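PDB 6CTH: concanavalin A-like lectin protein kinase family protein from Theobroma cacao, which probably phosphorylates serine or threonine residues of target proteins, its kinase domain here holding an oxindole-type inhibitor and a magnesium ion. Local coordinates for residues 15-20 with 45-50. Residues are numbered along the deposited sequence; the frame is centred on the assembly and turned at random.
Sequences SNFNAE and VKKVSR
Phe17 has CG anti to its carbonyl carbon (chi1 -55°), and Lys47 runs its chain out extended from chi1 (-176°) until the bend at chi4; together these torsions set the lysine methylenes against the phenyl ring. The evidence for a CH-pi contact is direct: Lys47 CD stands 3.8 Å from the centroid of the Phe17 ring and 10° off its normal, hence over the middle of one face. Lys47 NZ, 5.8 Å from the same Phe17 centroid, is too distant for more than a weak cation-pi attraction, and it also makes a long, weak ion pair with Glu86. Val45 meets the ring differently, its CG1 lying in the ring plane at the edge, 4.0 Å from Phe17 CE1. Val45 and Lys47, two apart on the strand, both direct CB toward the loop, whereas Lys46 between them turns its CB away from the loop and is one of the residues lining the inhibitor pocket. Within the loop, Glu20 N donates to Asn18 OD1 (2.9 Å), an Asx turn leading into the 3-10 segment. Phe17 thus packs the loop between helix 7-14 and strand 22-25 onto the N-lobe sheet of the protein kinase fold, where it also touches Met88 of strand 86-92 and meets Tyr32 of strand 29-36 edge-to-face, while Leu10 and Thr14 of helix 7-14 contact Val45.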
ATOM      1  N   SER A  15      -8.254 -16.145 -21.857  1.00 38.90           N
ATOM      2  CA  SER A  15      -8.541 -15.956 -23.280  1.00 40.26           C
ATOM      3  C   SER A  15      -7.361 -15.299 -23.993  1.00 39.28           C
ATOM      4  O   SER A  15      -7.538 -14.305 -24.695  1.00 39.97           O
ATOM      5  CB  SER A  15      -9.810 -15.128 -23.505  1.00 42.73           C
ATOM      6  OG  SER A  15     -10.952 -15.857 -23.119  1.00 47.02           O
ATOM      7  N   ASN A  16      -6.177 -15.899 -23.822  1.00 38.22           N
ATOM      8  CA  ASN A  16      -4.922 -15.407 -24.363  1.00 39.50           C
ATOM      9  C   ASN A  16      -4.707 -13.967 -23.947  1.00 39.77           C
ATOM     10  O   ASN A  16      -4.416 -13.099 -24.769  1.00 38.60           O
ATOM     11  CB  ASN A  16      -4.883 -15.573 -25.904  1.00 40.08           C
ATOM     12  CG  ASN A  16      -4.752 -17.011 -26.321  1.00 41.56           C
ATOM     13  OD1 ASN A  16      -4.273 -17.864 -25.551  1.00 42.12           O
ATOM     14  ND2 ASN A  16      -5.219 -17.334 -27.563  1.00 41.14           N
ATOM     15  N   PHE A  17      -4.887 -13.717 -22.648  1.00 39.99           N
ATOM     16  CA  PHE A  17      -4.689 -12.390 -22.070  1.00 41.28           C
ATOM     17  C   PHE A  17      -5.375 -11.284 -22.864  1.00 41.83           C
ATOM     18  O   PHE A  17      -4.769 -10.265 -23.214  1.00 40.97           O
ATOM     19  CB  PHE A  17      -3.186 -12.144 -21.924  1.00 43.20           C
ATOM     20  CG  PHE A  17      -2.504 -13.218 -21.145  1.00 42.62           C
ATOM     21  CD1 PHE A  17      -2.556 -13.211 -19.757  1.00 42.99           C
ATOM     22  CD2 PHE A  17      -1.861 -14.271 -21.805  1.00 45.23           C
ATOM     23  CE1 PHE A  17      -1.958 -14.229 -19.032  1.00 44.92           C
ATOM     24  CE2 PHE A  17      -1.255 -15.287 -21.088  1.00 45.52           C
ATOM     25  CZ  PHE A  17      -1.310 -15.266 -19.694  1.00 45.13           C
ATOM     26  N   ASN A  18      -6.653 -11.521 -23.147  1.00 42.40           N
ATOM     27  CA  ASN A  18      -7.463 -10.639 -23.982  1.00 42.07           C
ATOM     28  C   ASN A  18      -7.607  -9.326 -23.241  1.00 40.68           C
ATOM     29  O   ASN A  18      -7.781  -9.283 -21.989  1.00 39.54           O
ATOM     30  CB  ASN A  18      -8.853 -11.229 -24.220  1.00 41.31           C
ATOM     31  CG  ASN A  18      -9.634 -10.496 -25.297  1.00 43.18           C
ATOM     32  OD1 ASN A  18     -10.118  -9.393 -25.052  1.00 42.90           O
ATOM     33  ND2 ASN A  18      -9.802 -11.131 -26.478  1.00 43.63           N
ATOM     34  N   ALA A  19      -7.598  -8.232 -23.997  1.00 39.95           N
ATOM     35  CA  ALA A  19      -7.703  -6.948 -23.403  1.00 41.35           C
ATOM     36  C   ALA A  19      -8.989  -6.732 -22.598  1.00 40.25           C
ATOM     37  O   ALA A  19      -8.966  -6.005 -21.590  1.00 39.49           O
ATOM     38  CB  ALA A  19      -7.525  -5.834 -24.469  1.00 42.82           C
ATOM     39  N   GLU A  20     -10.076  -7.373 -23.009  1.00 40.91           N
ATOM     40  CA  GLU A  20     -11.331  -7.277 -22.288  1.00 43.74           C
ATOM     41  C   GLU A  20     -11.195  -7.891 -20.879  1.00 42.76           C
ATOM     42  O   GLU A  20     -11.980  -7.569 -19.993  1.00 42.90           O
ATOM     43  CB  GLU A  20     -12.491  -7.942 -23.038  1.00 46.72           C
ATOM     44  CG  GLU A  20     -12.923  -7.193 -24.304  1.00 50.78           C
ATOM     45  CD  GLU A  20     -14.075  -7.847 -25.063  1.00 52.56           C
ATOM     46  OE1 GLU A  20     -14.050  -7.777 -26.331  1.00 53.02           O
ATOM     47  OE2 GLU A  20     -14.988  -8.464 -24.404  1.00 55.86           O
ATOM     48  N   VAL A  45      -4.485 -13.036 -12.730  1.00 33.78           N
ATOM     49  CA  VAL A  45      -3.236 -13.522 -13.281  1.00 34.49           C
ATOM     50  C   VAL A  45      -2.427 -12.290 -13.664  1.00 36.78           C
ATOM     51  O   VAL A  45      -2.881 -11.509 -14.499  1.00 34.55           O
ATOM     52  CB  VAL A  45      -3.474 -14.379 -14.520  1.00 36.02           C
ATOM     53  CG1 VAL A  45      -2.164 -14.874 -15.130  1.00 36.32           C
ATOM     54  CG2 VAL A  45      -4.397 -15.557 -14.180  1.00 36.59           C
ATOM     55  N   LYS A  46      -1.249 -12.147 -13.071  1.00 37.94           N
ATOM     56  CA  LYS A  46      -0.296 -11.114 -13.448  1.00 40.35           C
ATOM     57  C   LYS A  46       0.719 -11.661 -14.441  1.00 41.89           C
ATOM     58  O   LYS A  46       1.452 -12.610 -14.146  1.00 43.41           O
ATOM     59  CB  LYS A  46       0.397 -10.582 -12.205  1.00 41.83           C
ATOM     60  CG  LYS A  46       1.377  -9.453 -12.508  1.00 43.41           C
ATOM     61  CD  LYS A  46       1.826  -8.741 -11.253  1.00 44.51           C
ATOM     62  CE  LYS A  46       2.605  -7.476 -11.599  1.00 46.50           C
ATOM     63  NZ  LYS A  46       2.837  -6.716 -10.360  1.00 48.30           N
ATOM     64  N   LYS A  47       0.737 -11.059 -15.636  1.00 41.44           N
ATOM     65  CA  LYS A  47       1.677 -11.373 -16.674  1.00 42.22           C
ATOM     66  C   LYS A  47       2.847 -10.402 -16.596  1.00 41.67           C
ATOM     67  O   LYS A  47       2.675  -9.190 -16.802  1.00 40.01           O
ATOM     68  CB  LYS A  47       0.985 -11.248 -18.022  1.00 45.06           C
ATOM     69  CG  LYS A  47       1.857 -11.661 -19.192  1.00 47.88           C
ATOM     70  CD  LYS A  47       0.993 -11.761 -20.431  1.00 49.92           C
ATOM     71  CE  LYS A  47       1.803 -12.298 -21.602  1.00 53.81           C
ATOM     72  NZ  LYS A  47       2.776 -11.302 -22.134  1.00 54.95           N
ATOM     73  N   VAL A  48       4.026 -10.924 -16.297  1.00 45.63           N
ATOM     74  CA  VAL A  48       5.183 -10.093 -16.072  1.00 46.88           C
ATOM     75  C   VAL A  48       5.707  -9.519 -17.372  1.00 49.93           C
ATOM     76  O   VAL A  48       5.694 -10.159 -18.424  1.00 48.21           O
ATOM     77  CB  VAL A  48       6.276 -10.860 -15.330  1.00 47.18           C
ATOM     78  CG1 VAL A  48       7.589 -10.103 -15.268  1.00 47.58           C
ATOM     79  CG2 VAL A  48       5.766 -11.219 -13.931  1.00 46.26           C
ATOM     80  N   SER A  49       6.108  -8.268 -17.257  1.00 53.20           N
ATOM     81  CA  SER A  49       6.654  -7.493 -18.339  1.00 56.96           C
ATOM     82  C   SER A  49       8.164  -7.791 -18.385  1.00 61.29           C
ATOM     83  O   SER A  49       8.868  -7.587 -17.390  1.00 61.30           O
ATOM     84  CB  SER A  49       6.390  -6.005 -18.059  1.00 57.25           C
ATOM     85  OG  SER A  49       7.138  -5.207 -18.950  1.00 57.79           O
ATOM     86  N   ARG A  50       8.655  -8.263 -19.528  1.00 64.75           N
ATOM     87  CA  ARG A  50      10.102  -8.483 -19.754  1.00 68.82           C
ATOM     88  C   ARG A  50      10.769  -7.293 -20.466  1.00 70.28           C
ATOM     89  O   ARG A  50      11.829  -7.466 -21.078  1.00 72.34           O
ATOM     90  CB  ARG A  50      10.328  -9.760 -20.600  1.00 70.68           C
TER